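Local coordinates for core protein VP4 (Bluetongue virus, PDB 2JHP) that acts as a multifunctional RNA-capping enzyme built as an assembly line, binds guanine and S-adenosyl-L-homocysteine, and forms part of the inner capsid, at residues S181-D184 and Y185-S189; D286-G289 and E290-Y294; L523-E526 and S527-R531. All blocks are in the same frame, centred on the assembly; numbering follows the deposited sequence.

Contact 1: residues S181-D184 and Y185-S189; sequences SMLD and YIVYS. With GUN (guanine), chain D.
Tyr185 folds back over the turn of helix that leads up to it, laying its ring on the main chain of Ser181 and Met182. Met182 O stands 3.5 Å above the plane of the Tyr185 ring, over its centre, and Met182 CA approaches Tyr185 CE2 to 3.6 Å. The ring reaches this place because its CG lies between the backbone N and the carbonyl carbon (chi1 69°). Beyond it, Tyr185 OH passes across Met182 CG at 4.1 Å, while Leu386, Phe387 and Leu390 of helix 380-391 pack on the tyrosine from outside.

Backbone bonds continue to the last turn of the helix. Tyr185 N and Ile186 N return to Ser181 O and Met182 O, and Val187 N makes a shorter bond of 2.9 Å to Leu183 O just where the chain leaves helical geometry. Helix 178-186 runs into strand 192-196, the first strand in a sheet of order 3-2-1-4-5-7-6, characteristic of the Rossmann-like methyltransferase fold.

Within this turn it is a main-chain oxygen that binds the guanine. Asp184 O accepts two bonds from the base, from N2 at 3.0 Å and from N1 at 3.2 Å. Tyr185 CB lies 3.6 Å from guanine N2. The carboxylate of Asp184 turns instead to a salt bridge with Lys383, while Arg214 and Asn141 supply further bonds to the base.

Contact 2: residues D286-G289 and E290-Y294; sequences DRLG and EEIAY
The guanidinium of Arg287 and the carboxylate of Glu290 lie side by side, their planes turned 64° apart. One face of the guanidinium is covered by Asp286 CB, 3.3 Å above the plane and offset toward its rim, whereas both glutamate oxygens gather at the edge. The salt bridge is short, 2.6 Å from Arg287 NH1 to Glu290 OE2. Bends at chi2 (-9°) and chi3 turn the guanidinium of Arg287 toward Glu290, whereas the glutamate runs extended beyond CG. Asp286 OD2 completes the network by charge alone, at a long 3.7 Å from Arg287 NH2 and well out of the guanidinium plane; the other oxygen, Asp286 OD1, has a salt bridge to Arg308. Glu290 OE1 is also gripped by the backbone N of Ile319, which helps fix the carboxylate, and Phe283 adds a cation-pi contact to the arginine.

Elsewhere round the helix the chemistry turns apolar. Leu288 CG meets Ile292 CD1 at 3.9 Å, the two side chains crossing at a slant one turn apart. Along the same turn, Ile292 N binds Leu288 O at 2.8 Å with an almost straight N-H...O angle of 177°. Ile292 and Ala293 press on Phe262, and Leu288 on Trp264, both of strand 260-264.

The i to i+3 ion pair and the i to i+4 apolar pair thus belong to a helix linking strands 260-264 and 302-308, neighbours in the sheet, in the beta-alpha-beta manner of the Rossmann-like methyltransferase fold; the side chain of Leu288 lies about 6 Å from a bound S-adenosyl-L-homocysteine.

Contact 3: residues L523-E526 and S527-R531; sequences LRVE and SSVLR
Three donors converge on the carbonyl oxygen of Arg524. The shortest of the three bonds is that of the Ser527 hydroxyl, whose OG donates to Arg524 O at 2.7 Å, tilted 22° from the carbonyl plane. Ser527 N adds a weak bond to the same Arg524 O at 3.2 Å, and Ser528 N another, also weak, at 3.3 Å. The serine can reach one turn back because its OG sits between the backbone N and the carbonyl carbon (chi1 65°), and the bond in turn holds the hydroxyl against the helix surface. Ser527 N is itself shared, since it also makes a weak bond to Leu523 O.

Further along, Val529 N donates to Val525 O at 2.9 Å in a nearly straight bond (169°), whereas Leu530 N reaches Glu526 O less directly, at 3.0 Å from above the carbonyl plane. The two valines meet one turn apart, Val525 CG1 lying 4.1 Å from Val529 CG2, while the same Val529 CG2 comes to 3.3 Å from Val525 O. This pair also touches a neighbouring molecule in the crystal.

Another side of the helix faces the protein. Leu523 packs on His554, Val557 and Thr558 of helix 551-561 and on Trp38 of helix 34-41. Glu526, bent at chi2, lies against Ser561 and Tyr564; the nearby carboxylate of Glu3 may raise the proton affinity of one of the two.

Such a side-chain hydroxyl bond to the carbonyl three residues back is a familiar intrahelical serine motif, here in the opening turns of helix 523-533 as it packs against helix 551-561.

In the fold
All three contacts obey the same i to i+3 and i to i+4 logic of a helix, yet their chemistry differs with their surroundings. Contacts 1 and 2 are buried and serve one methyltransferase-like sheet, from helices 178-186 and 280-295; their centres are about 20 Å apart, with nearest atoms about 10 Å apart. In contact 1 the helix is ending, and a main-chain carbonyl is given over to a ligand; in contact 2, in the body of its helix, an ion pair and hydrocarbon side chains both pack against strands. Contact 3 lies on the surface across the chain's centre, about 72 Å from contact 2 between centres, and there a serine hydroxyl adds a bond to a carbonyl of its own helix.

Contact 1: residues S181-D184 and Y185-S189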
ATOM      1  N   SER A 181      12.164 -14.604  14.352  1.00 15.26           N
ATOM      2  CA  SER A 181      11.984 -14.356  12.940  1.00 21.33           C
ATOM      3  C   SER A 181      11.221 -15.514  12.322  1.00 11.89           C
ATOM      4  O   SER A 181      10.434 -15.326  11.391  1.00 13.53           O
ATOM      5  CB  SER A 181      13.337 -14.195  12.256  1.00 13.61           C
ATOM      6  OG  SER A 181      13.701 -12.840  12.197  1.00 14.52           O
ATOM      7  N   MET A 182      11.460 -16.715  12.848  1.00  7.42           N
ATOM      8  CA  MET A 182      10.763 -17.908  12.364  1.00-10.68           C
ATOM      9  C   MET A 182       9.249 -17.712  12.496  1.00  8.17           C
ATOM     10  O   MET A 182       8.536 -17.747  11.494  1.00 17.20           O
ATOM     11  CB  MET A 182      11.237 -19.158  13.103  1.00 -0.76           C
ATOM     12  CG  MET A 182      10.742 -20.439  12.548  1.00-15.33           C
ATOM     13  SD  MET A 182      10.552 -21.536  13.932  1.00 17.44           S
ATOM     14  CE  MET A 182      10.591 -23.099  13.118  1.00 24.68           C
ATOM     15  N   LEU A 183       8.787 -17.447  13.716  1.00 19.28           N
ATOM     16  CA  LEU A 183       7.392 -17.114  13.968  1.00 18.37           C
ATOM     17  C   LEU A 183       6.921 -15.928  13.129  1.00 20.17           C
ATOM     18  O   LEU A 183       5.792 -15.927  12.659  1.00 21.67           O
ATOM     19  CB  LEU A 183       7.144 -16.850  15.457  1.00 11.88           C
ATOM     20  CG  LEU A 183       7.500 -17.939  16.487  1.00 12.61           C
ATOM     21  CD1 LEU A 183       7.478 -17.354  17.878  1.00 13.59           C
ATOM     22  CD2 LEU A 183       6.588 -19.168  16.400  1.00 11.70           C
ATOM     23  N   ASP A 184       7.792 -14.944  12.915  1.00 17.31           N
ATOM     24  CA  ASP A 184       7.440 -13.756  12.133  1.00 17.03           C
ATOM     25  C   ASP A 184       6.860 -14.018  10.751  1.00 13.26           C
ATOM     26  O   ASP A 184       5.875 -13.378  10.372  1.00 14.41           O
ATOM     27  CB  ASP A 184       8.635 -12.829  11.976  1.00 23.04           C
ATOM     28  CG  ASP A 184       8.804 -11.907  13.136  1.00 21.15           C
ATOM     29  OD1 ASP A 184       7.881 -11.822  13.969  1.00 23.46           O
ATOM     30  OD2 ASP A 184       9.874 -11.267  13.213  1.00 24.94           O
ATOM     31  N   TYR A 185       7.478 -14.926   9.984  1.00 -8.24           N
ATOM     32  CA  TYR A 185       6.971 -15.236   8.653  1.00 23.99           C
ATOM     33  C   TYR A 185       5.950 -16.383   8.588  1.00 15.97           C
ATOM     34  O   TYR A 185       5.203 -16.486   7.622  1.00 24.84           O
ATOM     35  CB  TYR A 185       8.120 -15.457   7.681  1.00 16.17           C
ATOM     36  CG  TYR A 185       8.917 -16.710   7.915  1.00 13.23           C
ATOM     37  CD1 TYR A 185       8.443 -17.952   7.501  1.00  8.84           C
ATOM     38  CD2 TYR A 185      10.170 -16.653   8.519  1.00 36.30           C
ATOM     39  CE1 TYR A 185       9.185 -19.104   7.711  1.00 21.71           C
ATOM     40  CE2 TYR A 185      10.916 -17.791   8.723  1.00 13.45           C
ATOM     41  CZ  TYR A 185      10.420 -19.016   8.315  1.00 23.24           C
ATOM     42  OH  TYR A 185      11.166 -20.157   8.508  1.00 24.95           O
ATOM     43  N   ILE A 186       5.923 -17.258   9.582  1.00 38.01           N
ATOM     44  CA  ILE A 186       4.985 -18.376   9.520  1.00 11.30           C
ATOM     45  C   ILE A 186       3.628 -18.040  10.144  1.00 45.86           C
ATOM     46  O   ILE A 186       2.610 -18.522   9.671  1.00 12.57           O
ATOM     47  CB  ILE A 186       5.580 -19.693  10.115  1.00 14.92           C
ATOM     48  CG1 ILE A 186       4.821 -20.936   9.618  1.00 20.59           C
ATOM     49  CG2 ILE A 186       5.612 -19.641  11.645  1.00 16.92           C
ATOM     50  CD1 ILE A 186       4.990 -21.269   8.137  1.00-12.56           C
ATOM     51  N   VAL A 187       3.611 -17.222  11.196  1.00 14.74           N
ATOM     52  CA  VAL A 187       2.355 -16.874  11.878  1.00 10.55           C
ATOM     53  C   VAL A 187       1.615 -15.771  11.118  1.00 16.14           C
ATOM     54  O   VAL A 187       2.101 -14.645  11.020  1.00 20.80           O
ATOM     55  CB  VAL A 187       2.582 -16.432  13.349  1.00 10.82           C
ATOM     56  CG1 VAL A 187       1.250 -16.046  14.026  1.00 19.13           C
ATOM     57  CG2 VAL A 187       3.300 -17.517  14.152  1.00  9.96           C
ATOM     58  N   TYR A 188       0.452 -16.108  10.568  1.00  8.40           N
ATOM     59  CA  TYR A 188      -0.420 -15.111   9.907  1.00 -8.07           C
ATOM     60  C   TYR A 188      -1.934 -15.389  10.025  1.00  8.53           C
ATOM     61  O   TYR A 188      -2.679 -14.535  10.470  1.00 18.99           O
ATOM     62  CB  TYR A 188      -0.028 -14.893   8.436  1.00  9.62           C
ATOM     63  CG  TYR A 188      -1.036 -14.051   7.688  1.00  6.23           C
ATOM     64  CD1 TYR A 188      -1.203 -12.678   7.985  1.00-13.86           C
ATOM     65  CD2 TYR A 188      -1.845 -14.609   6.701  1.00-11.41           C
ATOM     66  CE1 TYR A 188      -2.123 -11.900   7.323  1.00 47.67           C
ATOM     67  CE2 TYR A 188      -2.784 -13.821   6.030  1.00 14.42           C
ATOM     68  CZ  TYR A 188      -2.905 -12.471   6.357  1.00  4.84           C
ATOM     69  OH  TYR A 188      -3.817 -11.677   5.700  1.00-10.74           O
ATOM     70  N   SER A 189      -2.363 -16.573   9.595  1.00 14.82           N
ATOM     71  CA  SER A 189      -3.792 -16.917   9.536  1.00 10.78           C
ATOM     72  C   SER A 189      -4.210 -18.034  10.476  1.00 11.94           C
ATOM     73  O   SER A 189      -5.402 -18.269  10.650  1.00 16.46           O
ATOM     74  CB  SER A 189      -4.251 -17.243   8.097  1.00 12.27           C
ATOM     75  OG  SER A 189      -3.728 -18.476   7.629  1.00 15.81           O
TER
HETATM   76  N9  GUN D1647       8.080  -7.734   6.729  1.00 27.86           N
HETATM   77  C8  GUN D1647       7.248  -6.702   6.900  1.00 88.23           C
HETATM   78  N7  GUN D1647       6.283  -7.045   7.756  1.00 42.40           N
HETATM   79  C5  GUN D1647       6.501  -8.299   8.136  1.00 30.15           C
HETATM   80  C6  GUN D1647       5.823  -9.150   9.004  1.00 41.97           C
HETATM   81  O6  GUN D1647       4.807  -8.770   9.589  1.00 30.11           O
HETATM   82  N1  GUN D1647       6.329 -10.446   9.199  1.00 19.21           N
HETATM   83  C2  GUN D1647       7.498 -10.827   8.497  1.00 50.09           C
HETATM   84  N2  GUN D1647       7.990 -12.042   8.653  1.00 30.84           N
HETATM   85  N3  GUN D1647       8.133  -9.978   7.668  1.00 19.65           N
HETATM   86  C4  GUN D1647       7.654  -8.736   7.482  1.00 42.87           C

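Contact 2: residues D286-G289 and E290-Y294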
ATOM      1  N   ASP A 286      14.070 -34.905  12.854  1.00 18.74           N
ATOM      2  CA  ASP A 286      13.524 -34.070  11.788  1.00  7.52           C
ATOM      3  C   ASP A 286      12.500 -34.869  10.986  1.00 13.29           C
ATOM      4  O   ASP A 286      11.417 -34.364  10.696  1.00 15.74           O
ATOM      5  CB  ASP A 286      14.630 -33.530  10.869  1.00 -3.07           C
ATOM      6  CG  ASP A 286      15.599 -32.567  11.581  1.00 16.12           C
ATOM      7  OD1 ASP A 286      15.342 -32.153  12.741  1.00 25.57           O
ATOM      8  OD2 ASP A 286      16.616 -32.211  10.949  1.00 27.38           O
ATOM      9  N   ARG A 287      12.852 -36.114  10.656  1.00 15.97           N
ATOM     10  CA  ARG A 287      11.966 -37.040   9.944  1.00 20.72           C
ATOM     11  C   ARG A 287      10.680 -37.341  10.718  1.00 20.10           C
ATOM     12  O   ARG A 287       9.633 -37.556  10.107  1.00 27.24           O
ATOM     13  CB  ARG A 287      12.670 -38.382   9.629  1.00 25.12           C
ATOM     14  CG  ARG A 287      13.659 -38.431   8.438  1.00 -8.26           C
ATOM     15  CD  ARG A 287      13.666 -37.157   7.558  1.00 16.14           C
ATOM     16  NE  ARG A 287      14.816 -36.302   7.867  1.00 26.72           N
ATOM     17  CZ  ARG A 287      14.893 -35.003   7.601  1.00 37.67           C
ATOM     18  NH1 ARG A 287      13.879 -34.376   7.020  1.00 19.39           N
ATOM     19  NH2 ARG A 287      15.988 -34.324   7.929  1.00 18.37           N
ATOM     20  N   LEU A 288      10.774 -37.376  12.051  1.00 14.96           N
ATOM     21  CA  LEU A 288       9.628 -37.696  12.908  1.00  7.59           C
ATOM     22  C   LEU A 288       8.590 -36.587  12.876  1.00  8.55           C
ATOM     23  O   LEU A 288       7.397 -36.860  12.719  1.00 11.96           O
ATOM     24  CB  LEU A 288      10.059 -37.945  14.358  1.00 -9.63           C
ATOM     25  CG  LEU A 288       8.933 -38.346  15.318  1.00  1.16           C
ATOM     26  CD1 LEU A 288       8.274 -39.645  14.843  1.00 -1.30           C
ATOM     27  CD2 LEU A 288       9.424 -38.484  16.766  1.00 -8.48           C
ATOM     28  N   GLY A 289       9.064 -35.349  13.028  1.00 16.61           N
ATOM     29  CA  GLY A 289       8.224 -34.159  12.994  1.00 15.02           C
ATOM     30  C   GLY A 289       7.421 -34.073  11.720  1.00 28.82           C
ATOM     31  O   GLY A 289       6.237 -33.737  11.748  1.00 15.30           O
ATOM     32  N   GLU A 290       8.085 -34.392  10.610  1.00 17.39           N
ATOM     33  CA  GLU A 290       7.469 -34.447   9.291  1.00 21.81           C
ATOM     34  C   GLU A 290       6.369 -35.511   9.228  1.00 26.56           C
ATOM     35  O   GLU A 290       5.253 -35.242   8.773  1.00 19.99           O
ATOM     36  CB  GLU A 290       8.538 -34.724   8.224  1.00 16.14           C
ATOM     37  CG  GLU A 290       9.493 -33.559   7.959  1.00 28.03           C
ATOM     38  CD  GLU A 290      10.675 -33.930   7.065  1.00 10.33           C
ATOM     39  OE1 GLU A 290      10.682 -35.039   6.473  1.00 33.01           O
ATOM     40  OE2 GLU A 290      11.609 -33.105   6.961  1.00 51.91           O
ATOM     41  N   GLU A 291       6.708 -36.715   9.690  1.00 10.64           N
ATOM     42  CA  GLU A 291       5.810 -37.865   9.717  1.00 17.83           C
ATOM     43  C   GLU A 291       4.577 -37.611  10.584  1.00 25.19           C
ATOM     44  O   GLU A 291       3.458 -37.862  10.158  1.00 16.75           O
ATOM     45  CB  GLU A 291       6.566 -39.091  10.216  1.00  9.46           C
ATOM     46  CG  GLU A 291       7.575 -39.639   9.213  1.00 15.31           C
ATOM     47  CD  GLU A 291       8.452 -40.748   9.782  1.00  3.81           C
ATOM     48  OE1 GLU A 291       8.203 -41.201  10.931  1.00  7.30           O
ATOM     49  OE2 GLU A 291       9.399 -41.172   9.072  1.00 12.72           O
ATOM     50  N   ILE A 292       4.789 -37.097  11.794  1.00 16.80           N
ATOM     51  CA  ILE A 292       3.686 -36.692  12.670  1.00 17.10           C
ATOM     52  C   ILE A 292       2.772 -35.683  11.975  1.00 15.38           C
ATOM     53  O   ILE A 292       1.544 -35.798  12.036  1.00 24.75           O
ATOM     54  CB  ILE A 292       4.209 -36.162  14.029  1.00 11.02           C
ATOM     55  CG1 ILE A 292       4.676 -37.354  14.885  1.00 10.03           C
ATOM     56  CG2 ILE A 292       3.130 -35.359  14.754  1.00 25.34           C
ATOM     57  CD1 ILE A 292       5.364 -37.003  16.194  1.00 16.82           C
ATOM     58  N   ALA A 293       3.384 -34.718  11.289  1.00 17.54           N
ATOM     59  CA  ALA A 293       2.641 -33.696  10.557  1.00 14.52           C
ATOM     60  C   ALA A 293       1.835 -34.309   9.407  1.00 16.87           C
ATOM     61  O   ALA A 293       0.652 -34.001   9.247  1.00 20.08           O
ATOM     62  CB  ALA A 293       3.587 -32.583  10.048  1.00  9.75           C
ATOM     63  N   TYR A 294       2.479 -35.174   8.621  1.00 23.32           N
ATOM     64  CA  TYR A 294       1.824 -35.847   7.498  1.00 19.04           C
ATOM     65  C   TYR A 294       0.612 -36.668   7.969  1.00 21.76           C
ATOM     66  O   TYR A 294      -0.445 -36.608   7.347  1.00 19.83           O
ATOM     67  CB  TYR A 294       2.824 -36.722   6.722  1.00 15.69           C
ATOM     68  CG  TYR A 294       2.348 -37.166   5.351  1.00 20.20           C
ATOM     69  CD1 TYR A 294       2.468 -36.322   4.239  1.00 10.18           C
ATOM     70  CD2 TYR A 294       1.788 -38.423   5.159  1.00 21.23           C
ATOM     71  CE1 TYR A 294       2.034 -36.709   2.979  1.00 38.69           C
ATOM     72  CE2 TYR A 294       1.347 -38.833   3.891  1.00 -8.02           C
ATOM     73  CZ  TYR A 294       1.477 -37.962   2.807  1.00 15.91           C
ATOM     74  OH  TYR A 294       1.050 -38.342   1.552  1.00 40.01           O
TER

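Contact 3: residues L523-E526 and S527-R531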
ATOM      1  N   LEU A 523      -4.037  26.610 -14.106  1.00  8.88           N
ATOM      2  CA  LEU A 523      -4.821  26.587 -15.339  1.00 10.43           C
ATOM      3  C   LEU A 523      -4.515  27.748 -16.296  1.00  9.65           C
ATOM      4  O   LEU A 523      -4.448  27.548 -17.508  1.00 20.45           O
ATOM      5  CB  LEU A 523      -6.323  26.515 -15.033  1.00  7.45           C
ATOM      6  CG  LEU A 523      -7.274  26.242 -16.209  1.00 15.83           C
ATOM      7  CD1 LEU A 523      -7.080  24.836 -16.767  1.00 17.35           C
ATOM      8  CD2 LEU A 523      -8.711  26.456 -15.779  1.00  9.88           C
ATOM      9  N   ARG A 524      -4.327  28.950 -15.752  1.00 -5.50           N
ATOM     10  CA  ARG A 524      -4.077  30.133 -16.588  1.00 -7.57           C
ATOM     11  C   ARG A 524      -2.758  30.039 -17.351  1.00  9.93           C
ATOM     12  O   ARG A 524      -2.696  30.300 -18.549  1.00 23.07           O
ATOM     13  CB  ARG A 524      -4.103  31.410 -15.754  1.00-10.00           C
ATOM     14  CG  ARG A 524      -5.468  31.719 -15.180  1.00-18.17           C
ATOM     15  CD  ARG A 524      -5.757  33.202 -15.307  1.00-12.43           C
ATOM     16  NE  ARG A 524      -7.194  33.469 -15.392  1.00 15.78           N
ATOM     17  CZ  ARG A 524      -7.732  34.685 -15.378  1.00 23.28           C
ATOM     18  NH1 ARG A 524      -6.954  35.758 -15.267  1.00 19.34           N
ATOM     19  NH2 ARG A 524      -9.049  34.833 -15.472  1.00 -3.43           N
ATOM     20  N   VAL A 525      -1.711  29.649 -16.637  1.00 -7.70           N
ATOM     21  CA  VAL A 525      -0.402  29.403 -17.243  1.00-10.36           C
ATOM     22  C   VAL A 525      -0.479  28.310 -18.299  1.00 -9.75           C
ATOM     23  O   VAL A 525       0.119  28.417 -19.366  1.00  8.61           O
ATOM     24  CB  VAL A 525       0.660  29.085 -16.170  1.00  5.24           C
ATOM     25  CG1 VAL A 525       1.822  28.329 -16.766  1.00  2.65           C
ATOM     26  CG2 VAL A 525       1.130  30.392 -15.528  1.00-11.99           C
ATOM     27  N   GLU A 526      -1.264  27.287 -18.003  1.00-11.38           N
ATOM     28  CA  GLU A 526      -1.429  26.156 -18.905  1.00 -8.60           C
ATOM     29  C   GLU A 526      -2.120  26.529 -20.228  1.00  6.16           C
ATOM     30  O   GLU A 526      -1.864  25.913 -21.267  1.00 19.18           O
ATOM     31  CB  GLU A 526      -2.168  25.030 -18.182  1.00  9.36           C
ATOM     32  CG  GLU A 526      -1.291  24.236 -17.228  1.00 16.54           C
ATOM     33  CD  GLU A 526      -0.327  23.290 -17.951  1.00 39.12           C
ATOM     34  OE1 GLU A 526      -0.471  23.095 -19.183  1.00 29.56           O
ATOM     35  OE2 GLU A 526       0.574  22.743 -17.279  1.00 39.13           O
ATOM     36  N   SER A 527      -2.979  27.538 -20.193  1.00 18.78           N
ATOM     37  CA  SER A 527      -3.658  27.968 -21.401  1.00 13.42           C
ATOM     38  C   SER A 527      -2.674  28.716 -22.291  1.00  9.84           C
ATOM     39  O   SER A 527      -2.713  28.606 -23.517  1.00  9.98           O
ATOM     40  CB  SER A 527      -4.888  28.832 -21.077  1.00  5.64           C
ATOM     41  OG  SER A 527      -4.527  30.055 -20.452  1.00 32.35           O
ATOM     42  N   SER A 528      -1.783  29.470 -21.661  1.00  7.24           N
ATOM     43  CA  SER A 528      -0.785  30.225 -22.395  1.00  3.95           C
ATOM     44  C   SER A 528       0.272  29.289 -23.003  1.00  7.99           C
ATOM     45  O   SER A 528       0.618  29.408 -24.178  1.00  8.30           O
ATOM     46  CB  SER A 528      -0.179  31.310 -21.505  1.00 -7.50           C
ATOM     47  OG  SER A 528      -1.059  32.420 -21.402  1.00 25.98           O
ATOM     48  N   VAL A 529       0.719  28.325 -22.206  1.00 10.46           N
ATOM     49  CA  VAL A 529       1.649  27.291 -22.642  1.00  9.25           C
ATOM     50  C   VAL A 529       1.071  26.449 -23.782  1.00 15.98           C
ATOM     51  O   VAL A 529       1.803  25.971 -24.646  1.00 20.04           O
ATOM     52  CB  VAL A 529       2.083  26.400 -21.450  1.00 10.26           C
ATOM     53  CG1 VAL A 529       2.747  25.081 -21.911  1.00-10.59           C
ATOM     54  CG2 VAL A 529       3.001  27.186 -20.511  1.00-10.68           C
ATOM     55  N   LEU A 530      -0.241  26.277 -23.790  1.00  8.55           N
ATOM     56  CA  LEU A 530      -0.902  25.562 -24.871  1.00 -8.13           C
ATOM     57  C   LEU A 530      -0.912  26.387 -26.142  1.00  6.57           C
ATOM     58  O   LEU A 530      -0.690  25.871 -27.227  1.00 18.24           O
ATOM     59  CB  LEU A 530      -2.332  25.228 -24.473  1.00 -9.45           C
ATOM     60  CG  LEU A 530      -3.016  24.000 -25.070  1.00 22.23           C
ATOM     61  CD1 LEU A 530      -2.094  22.779 -25.096  1.00 21.91           C
ATOM     62  CD2 LEU A 530      -4.283  23.716 -24.266  1.00 14.42           C
ATOM     63  N   ARG A 531      -1.146  27.679 -25.984  1.00  9.90           N
ATOM     64  CA  ARG A 531      -1.365  28.582 -27.099  1.00 -6.59           C
ATOM     65  C   ARG A 531      -0.070  28.951 -27.832  1.00 -3.71           C
ATOM     66  O   ARG A 531      -0.055  29.067 -29.060  1.00  7.93           O
ATOM     67  CB  ARG A 531      -2.067  29.820 -26.561  1.00-11.31           C
ATOM     68  CG  ARG A 531      -2.610  30.782 -27.587  1.00 -9.17           C
ATOM     69  CD  ARG A 531      -3.808  31.521 -27.006  1.00 25.47           C
ATOM     70  NE  ARG A 531      -3.756  31.504 -25.546  1.00-11.28           N
ATOM     71  CZ  ARG A 531      -4.816  31.347 -24.757  1.00 28.09           C
ATOM     72  NH1 ARG A 531      -4.658  31.336 -23.435  1.00  5.25           N
ATOM     73  NH2 ARG A 531      -6.032  31.196 -25.286  1.00 13.80           N
TER